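Local coordinates for microtubule-associated protein 1A/1B, light chain 3 (Trypanosoma brucei brucei, PDB 3W1Y) that probably acts in autophagy as a ubiquitin-like ATG8-family protein that associates with membranes through lipid, likely phosphatidylethanolamine, at residues Y8-T13 with C67-L72. Residues are numbered along the deposited sequence; the frame is centred on the assembly and turned at random.
Sequences YRYQYT and CNKFLL
Tyr10 reaches from the short N-terminal helix 9-13 to Cys67, just before strand 68-73, and to Lys69 near the strand's start, and its side chain carries the whole contact on the helix side. Its CB already points at the strand, and with CG anti to the backbone N (chi1 -153°) the ring leaves the helix in that direction. The first ring atom to meet a partner is CD1, which lies 3.9 Å from Cys67 SG. That sulfur sits obliquely to the ring, 4.8 Å from its centroid and 48° off the normal, a sulfur-aromatic contact. Further out, CE1 and then CZ come up to Lys69 CE, CZ the closer at 3.4 Å, the lysine chain crossing the tyrosine at about a right angle. Strand 68-73 is an outermost strand of the four-stranded ubiquitin-like sheet, paired antiparallel with strand 33-40; helices 9-13 and 16-29 are the N-terminal addition that ATG8 proteins carry on this fold, so the contact joins the addition to the ubiquitin core. At the tip, Tyr10 OH lies 2.7 Å from Lys69 NZ, a weak hydrogen bond whose length is uncertain because the hydroxyl is modelled too tightly against the lysine. Lys69 gets there by an extended chain beyond CG. The stronger partner of both polar ends is Glu22 of helix 16-29: its OE2 forms a salt bridge with Lys69 NZ, and its OE1 is hydrogen-bonded to Tyr10 OH. At the other end of the tyrosine, Glu39 of strand 33-40 takes the backbone N-H groups of Arg9 and Tyr10, one on each carboxylate oxygen, holding the first turn of the helix against the sheet.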
loop_
_atom_site.group_PDB
_atom_site.type_symbol
_atom_site.label_atom_id
_atom_site.label_comp_id
_atom_site.label_asym_id
_atom_site.label_seq_id
_atom_site.Cartn_x
_atom_site.Cartn_y
_atom_site.Cartn_z
ATOM N N TYR A 8 19.854 -10.379 4.619
ATOM C CA TYR A 8 19.595 -9.039 5.091
ATOM C C TYR A 8 20.831 -8.485 5.765
ATOM O O TYR A 8 21.561 -9.209 6.465
ATOM C CB TYR A 8 18.418 -9.066 6.072
ATOM C CG TYR A 8 17.098 -9.237 5.363
ATOM C CD1 TYR A 8 16.643 -10.506 4.962
ATOM C CD2 TYR A 8 16.311 -8.123 5.065
ATOM C CE1 TYR A 8 15.433 -10.652 4.287
ATOM C CE2 TYR A 8 15.111 -8.263 4.392
ATOM C CZ TYR A 8 14.684 -9.522 4.004
ATOM O OH TYR A 8 13.475 -9.623 3.348
ATOM N N ARG A 9 21.049 -7.193 5.558
ATOM C CA ARG A 9 22.153 -6.485 6.178
ATOM C C ARG A 9 22.236 -6.666 7.695
ATOM O O ARG A 9 23.308 -6.928 8.228
ATOM C CB ARG A 9 22.087 -5.012 5.820
ATOM C CG ARG A 9 23.338 -4.290 6.222
ATOM C CD ARG A 9 23.568 -3.026 5.408
ATOM N NE ARG A 9 24.765 -2.391 5.938
ATOM C CZ ARG A 9 24.813 -1.777 7.111
ATOM N NH1 ARG A 9 23.711 -1.678 7.842
ATOM N NH2 ARG A 9 25.960 -1.256 7.540
ATOM N N TYR A 10 21.095 -6.566 8.372
ATOM C CA TYR A 10 20.986 -6.816 9.822
ATOM C C TYR A 10 21.533 -8.167 10.304
ATOM O O TYR A 10 22.075 -8.249 11.391
ATOM C CB TYR A 10 19.537 -6.677 10.267
ATOM C CG TYR A 10 19.360 -6.280 11.700
ATOM C CD1 TYR A 10 19.580 -4.969 12.113
ATOM C CD2 TYR A 10 18.915 -7.191 12.632
ATOM C CE1 TYR A 10 19.404 -4.588 13.444
ATOM C CE2 TYR A 10 18.719 -6.829 13.949
ATOM C CZ TYR A 10 18.973 -5.531 14.337
ATOM O OH TYR A 10 18.773 -5.188 15.621
ATOM N N GLN A 11 21.386 -9.217 9.501
ATOM C CA GLN A 11 21.928 -10.520 9.865
ATOM C C GLN A 11 23.444 -10.636 9.686
ATOM O O GLN A 11 24.075 -11.439 10.357
ATOM C CB GLN A 11 21.214 -11.649 9.104
ATOM C CG GLN A 11 19.765 -11.827 9.481
ATOM C CD GLN A 11 18.999 -12.681 8.466
ATOM O OE1 GLN A 11 19.092 -12.467 7.252
ATOM N NE2 GLN A 11 18.232 -13.633 8.961
ATOM N N TYR A 12 24.035 -9.833 8.802
ATOM C CA TYR A 12 25.493 -9.821 8.663
ATOM C C TYR A 12 26.169 -8.982 9.721
ATOM O O TYR A 12 27.314 -9.219 10.063
ATOM C CB TYR A 12 25.917 -9.320 7.277
ATOM C CG TYR A 12 25.617 -10.303 6.185
ATOM C CD1 TYR A 12 24.402 -10.245 5.497
ATOM C CD2 TYR A 12 26.525 -11.318 5.849
ATOM C CE1 TYR A 12 24.094 -11.149 4.485
ATOM C CE2 TYR A 12 26.220 -12.251 4.823
ATOM C CZ TYR A 12 24.990 -12.144 4.156
ATOM O OH TYR A 12 24.644 -13.017 3.142
ATOM N N THR A 13 25.483 -7.968 10.214
ATOM C CA THR A 13 26.122 -7.005 11.128
ATOM C C THR A 13 25.743 -7.233 12.574
ATOM O O THR A 13 26.338 -6.631 13.453
ATOM C CB THR A 13 25.831 -5.513 10.733
ATOM O OG1 THR A 13 24.421 -5.322 10.658
ATOM C CG2 THR A 13 26.398 -5.185 9.380
ATOM N N CYS A 67 17.117 0.883 7.924
ATOM C CA CYS A 67 16.585 -0.288 8.601
ATOM C C CYS A 67 15.636 0.154 9.698
ATOM O O CYS A 67 16.042 0.865 10.616
ATOM C CB CYS A 67 17.722 -1.123 9.192
ATOM S SG CYS A 67 17.203 -2.475 10.239
ATOM N N ASN A 68 14.379 -0.273 9.582
ATOM C CA ASN A 68 13.332 0.049 10.532
ATOM C C ASN A 68 12.786 -1.233 11.181
ATOM O O ASN A 68 12.521 -2.227 10.500
ATOM C CB ASN A 68 12.209 0.802 9.822
ATOM C CG ASN A 68 12.641 2.174 9.341
ATOM O OD1 ASN A 68 12.745 3.108 10.130
ATOM N ND2 ASN A 68 12.876 2.305 8.046
ATOM N N LYS A 69 12.660 -1.198 12.502
ATOM C CA LYS A 69 12.088 -2.268 13.283
ATOM C C LYS A 69 10.724 -1.855 13.778
ATOM O O LYS A 69 10.483 -0.685 14.071
ATOM C CB LYS A 69 12.928 -2.537 14.514
ATOM C CG LYS A 69 14.320 -3.050 14.241
ATOM C CD LYS A 69 15.090 -2.891 15.527
ATOM C CE LYS A 69 16.368 -3.629 15.466
ATOM N NZ LYS A 69 17.215 -3.252 16.623
ATOM N N PHE A 70 9.827 -2.822 13.885
ATOM C CA PHE A 70 8.481 -2.577 14.389
ATOM C C PHE A 70 8.174 -3.696 15.356
ATOM O O PHE A 70 8.752 -4.747 15.268
ATOM C CB PHE A 70 7.453 -2.574 13.230
ATOM C CG PHE A 70 7.643 -1.452 12.249
ATOM C CD1 PHE A 70 8.599 -1.533 11.245
ATOM C CD2 PHE A 70 6.887 -0.287 12.344
ATOM C CE1 PHE A 70 8.798 -0.467 10.343
ATOM C CE2 PHE A 70 7.084 0.767 11.443
ATOM C CZ PHE A 70 8.041 0.661 10.440
ATOM N N LEU A 71 7.247 -3.444 16.273
ATOM C CA LEU A 71 6.697 -4.458 17.144
ATOM C C LEU A 71 5.177 -4.312 17.088
ATOM O O LEU A 71 4.597 -3.430 17.713
ATOM C CB LEU A 71 7.250 -4.267 18.557
ATOM C CG LEU A 71 6.928 -5.332 19.597
ATOM C CD1 LEU A 71 7.383 -6.727 19.140
ATOM C CD2 LEU A 71 7.556 -4.958 20.978
ATOM N N LEU A 72 4.517 -5.145 16.296
ATOM C CA LEU A 72 3.109 -4.891 16.012
ATOM C C LEU A 72 2.225 -6.029 16.480
ATOM O O LEU A 72 2.686 -7.182 16.555
ATOM C CB LEU A 72 2.909 -4.604 14.522
ATOM C CG LEU A 72 3.579 -3.333 13.963
ATOM C CD1 LEU A 72 3.283 -3.164 12.473
ATOM C CD2 LEU A 72 3.148 -2.046 14.751
#